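Local atomic coordinates of ciona betagamma-crystallin (Ciona intestinalis, PDB entry 2BV2), a protein that binds calcium and serves as a structural component of the neuroectodermal visual system. Residues Asp8-Gly12 and Lys63-Pro67. Residues are numbered along the deposited sequence; the frame is centred on the assembly and turned at random.
Sequences DVEFG and KYPNP
Val9 meets Pro65 and Asn66 at the surface of the domain. CB of Val9 lies 3.5 Å from the carbonyl oxygen O of Pro65. CG1 of Val9 sits beside the backbone N, anti to the carbonyl carbon (chi1 -59°), and comes within 4.2 Å of CB of Asn66. Val9 also touches Ser35, a ligand of the nearby calcium ion. Glu10 makes the one hydrogen bond between the two segments. N of Glu10 donates to O of Pro65 at 2.8 Å, and the bond is almost straight, 175° at the hydrogen. The donor lies in the carbonyl plane, on a lone pair. The Glu10 chain is bent at chi2 (-72°). The bend carries the carboxylate to CB of Pro65, with OE1 of Glu10 3.7 Å from it, and the two side chains cross obliquely. The segment 8-12 belongs to the folded β-hairpin between strands 2-6 and 15-18, a hallmark of the βγ-crystallin Greek key. Strand 62-64, from the second Greek key, forms the far edge of the same antiparallel sheet. The hairpin folds back over strand 36-41 and meets the end of strand 62-64 and the turn after it. The ring of Phe11 reaches Lys63, Tyr64 and Pro65. CZ of Phe11 touches CA of Pro65 at 3.5 Å. CZ of Phe11 also packs against CB of Lys63 at 3.6 Å, and the two side chains cross at about a right angle. CE2 of Phe11 lies 3.5 Å from O of Tyr64. The Phe11 side chain also touches Ile38 of the inner strand 36-41. An alanine here would lose the ring and would probably open a gap between the hairpin and Pro65, with CB of Lys63 left without its aromatic neighbour. Ser36 ties the turn to the sheet: its OG hydrogen-bonds O of Asp8 and N of Phe11.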
ATOM      1  N   ASP A   8       7.442  -7.537   2.977  1.00 12.08           N
ATOM      2  CA  ASP A   8       7.176  -8.451   4.081  1.00  9.64           C
ATOM      3  C   ASP A   8       6.430  -7.767   5.236  1.00  7.56           C
ATOM      4  O   ASP A   8       6.474  -6.565   5.399  1.00 12.07           O
ATOM      5  CB  ASP A   8       8.482  -9.017   4.645  1.00 11.28           C
ATOM      6  CG  ASP A   8       9.313  -9.767   3.598  1.00 11.48           C
ATOM      7  OD1 ASP A   8       8.756 -10.173   2.540  1.00 12.63           O
ATOM      8  OD2 ASP A   8      10.537  -9.931   3.841  1.00 14.43           O
ATOM      9  N   VAL A   9       5.792  -8.584   6.062  1.00  7.53           N
ATOM     10  CA  VAL A   9       5.195  -8.122   7.301  1.00  6.14           C
ATOM     11  C   VAL A   9       6.241  -7.477   8.221  1.00  9.06           C
ATOM     12  O   VAL A   9       7.468  -7.672   8.080  1.00 10.40           O
ATOM     13  CB  VAL A   9       4.446  -9.260   8.063  1.00  8.28           C
ATOM     14  CG1 VAL A   9       3.361  -9.838   7.205  1.00 11.12           C
ATOM     15  CG2 VAL A   9       5.403 -10.331   8.544  1.00 11.95           C
ATOM     16  N   GLU A  10       5.745  -6.685   9.171  1.00 10.92           N
ATOM     17  CA  GLU A  10       6.616  -6.045  10.162  1.00  9.51           C
ATOM     18  C   GLU A  10       7.693  -5.179   9.519  1.00  9.69           C
ATOM     19  O   GLU A  10       8.789  -5.036  10.064  1.00 11.42           O
ATOM     20  CB  GLU A  10       7.221  -7.090  11.113  1.00 10.88           C
ATOM     21  CG  GLU A  10       6.160  -7.858  11.913  1.00 15.43           C
ATOM     22  CD  GLU A  10       5.486  -7.020  13.016  1.00 18.52           C
ATOM     23  OE1 GLU A  10       5.903  -5.866  13.262  1.00 21.02           O
ATOM     24  OE2 GLU A  10       4.535  -7.530  13.655  1.00 19.49           O
ATOM     25  N   PHE A  11       7.364  -4.607   8.359  1.00  9.22           N
ATOM     26  CA  PHE A  11       8.216  -3.610   7.684  1.00 10.24           C
ATOM     27  C   PHE A  11       9.576  -4.173   7.244  1.00  9.39           C
ATOM     28  O   PHE A  11      10.570  -3.464   7.133  1.00 10.88           O
ATOM     29  CB  PHE A  11       8.350  -2.366   8.555  1.00 10.09           C
ATOM     30  CG  PHE A  11       7.105  -2.059   9.307  1.00 10.63           C
ATOM     31  CD1 PHE A  11       7.036  -2.279  10.665  1.00 13.35           C
ATOM     32  CD2 PHE A  11       5.958  -1.681   8.629  1.00 10.69           C
ATOM     33  CE1 PHE A  11       5.859  -2.045  11.351  1.00 10.56           C
ATOM     34  CE2 PHE A  11       4.774  -1.478   9.302  1.00 10.52           C
ATOM     35  CZ  PHE A  11       4.725  -1.639  10.661  1.00  9.50           C
ATOM     36  N   GLY A  12       9.561  -5.447   6.918  1.00 11.47           N
ATOM     37  CA  GLY A  12      10.718  -6.119   6.350  1.00  9.96           C
ATOM     38  C   GLY A  12      10.718  -6.173   4.832  1.00 13.04           C
ATOM     39  O   GLY A  12       9.739  -5.802   4.151  1.00 10.45           O
ATOM     40  N   LYS A  63       1.623   3.043  11.444  1.00 12.19           N
ATOM     41  CA  LYS A  63       2.202   1.808  10.986  1.00 12.55           C
ATOM     42  C   LYS A  63       1.159   0.684  10.932  1.00 12.96           C
ATOM     43  O   LYS A  63       0.299   0.552  11.801  1.00 15.98           O
ATOM     44  CB  LYS A  63       3.369   1.412  11.887  1.00 13.49           C
ATOM     45  CG  LYS A  63       4.485   2.446  11.924  1.00 14.96           C
ATOM     46  CD  LYS A  63       5.704   1.963  12.718  1.00 14.88           C
ATOM     47  CE  LYS A  63       6.852   3.004  12.699  1.00 14.66           C
ATOM     48  NZ  LYS A  63       8.055   2.651  13.550  1.00 18.79           N
ATOM     49  N   TYR A  64       1.278  -0.117   9.880  1.00 14.72           N
ATOM     50  CA  TYR A  64       0.361  -1.209   9.576  1.00 10.41           C
ATOM     51  C   TYR A  64       1.233  -2.449   9.338  1.00 11.72           C
ATOM     52  O   TYR A  64       1.691  -2.693   8.207  1.00 14.08           O
ATOM     53  CB  TYR A  64      -0.445  -0.850   8.327  1.00 11.14           C
ATOM     54  CG  TYR A  64      -1.359   0.341   8.508  1.00 10.85           C
ATOM     55  CD1 TYR A  64      -0.893   1.636   8.303  1.00  9.24           C
ATOM     56  CD2 TYR A  64      -2.685   0.168   8.868  1.00 10.69           C
ATOM     57  CE1 TYR A  64      -1.734   2.731   8.456  1.00 10.64           C
ATOM     58  CE2 TYR A  64      -3.534   1.237   9.034  1.00  8.53           C
ATOM     59  CZ  TYR A  64      -3.063   2.523   8.826  1.00  9.04           C
ATOM     60  OH  TYR A  64      -3.933   3.611   8.998  1.00 15.23           O
ATOM     61  N   PRO A  65       1.507  -3.214  10.413  1.00 11.12           N
ATOM     62  CA  PRO A  65       2.499  -4.289  10.337  1.00 10.40           C
ATOM     63  C   PRO A  65       2.098  -5.552   9.569  1.00 11.98           C
ATOM     64  O   PRO A  65       2.959  -6.389   9.296  1.00 12.46           O
ATOM     65  CB  PRO A  65       2.760  -4.623  11.813  1.00 14.70           C
ATOM     66  CG  PRO A  65       1.518  -4.257  12.518  1.00 14.44           C
ATOM     67  CD  PRO A  65       0.945  -3.074  11.776  1.00 13.28           C
ATOM     68  N   ASN A  66       0.815  -5.702   9.258  1.00 12.73           N
ATOM     69  CA  ASN A  66       0.338  -6.819   8.431  1.00 10.85           C
ATOM     70  C   ASN A  66      -0.959  -6.417   7.727  1.00  9.64           C
ATOM     71  O   ASN A  66      -1.558  -5.399   8.081  1.00 13.17           O
ATOM     72  CB  ASN A  66       0.161  -8.065   9.280  1.00 11.57           C
ATOM     73  CG  ASN A  66      -0.655  -7.801  10.503  1.00 12.79           C
ATOM     74  OD1 ASN A  66      -1.690  -7.179  10.419  1.00 14.68           O
ATOM     75  ND2 ASN A  66      -0.178  -8.258  11.662  1.00 20.62           N
ATOM     76  N   PRO A  67      -1.380  -7.184   6.703  1.00 11.03           N
ATOM     77  CA  PRO A  67      -2.573  -6.755   5.964  1.00 10.35           C
ATOM     78  C   PRO A  67      -3.864  -6.688   6.818  1.00  9.20           C
ATOM     79  O   PRO A  67      -4.713  -5.800   6.604  1.00 14.85           O
ATOM     80  CB  PRO A  67      -2.683  -7.787   4.832  1.00 12.62           C
ATOM     81  CG  PRO A  67      -1.311  -8.398   4.717  1.00 12.00           C
ATOM     82  CD  PRO A  67      -0.782  -8.401   6.126  1.00 12.32           C
TER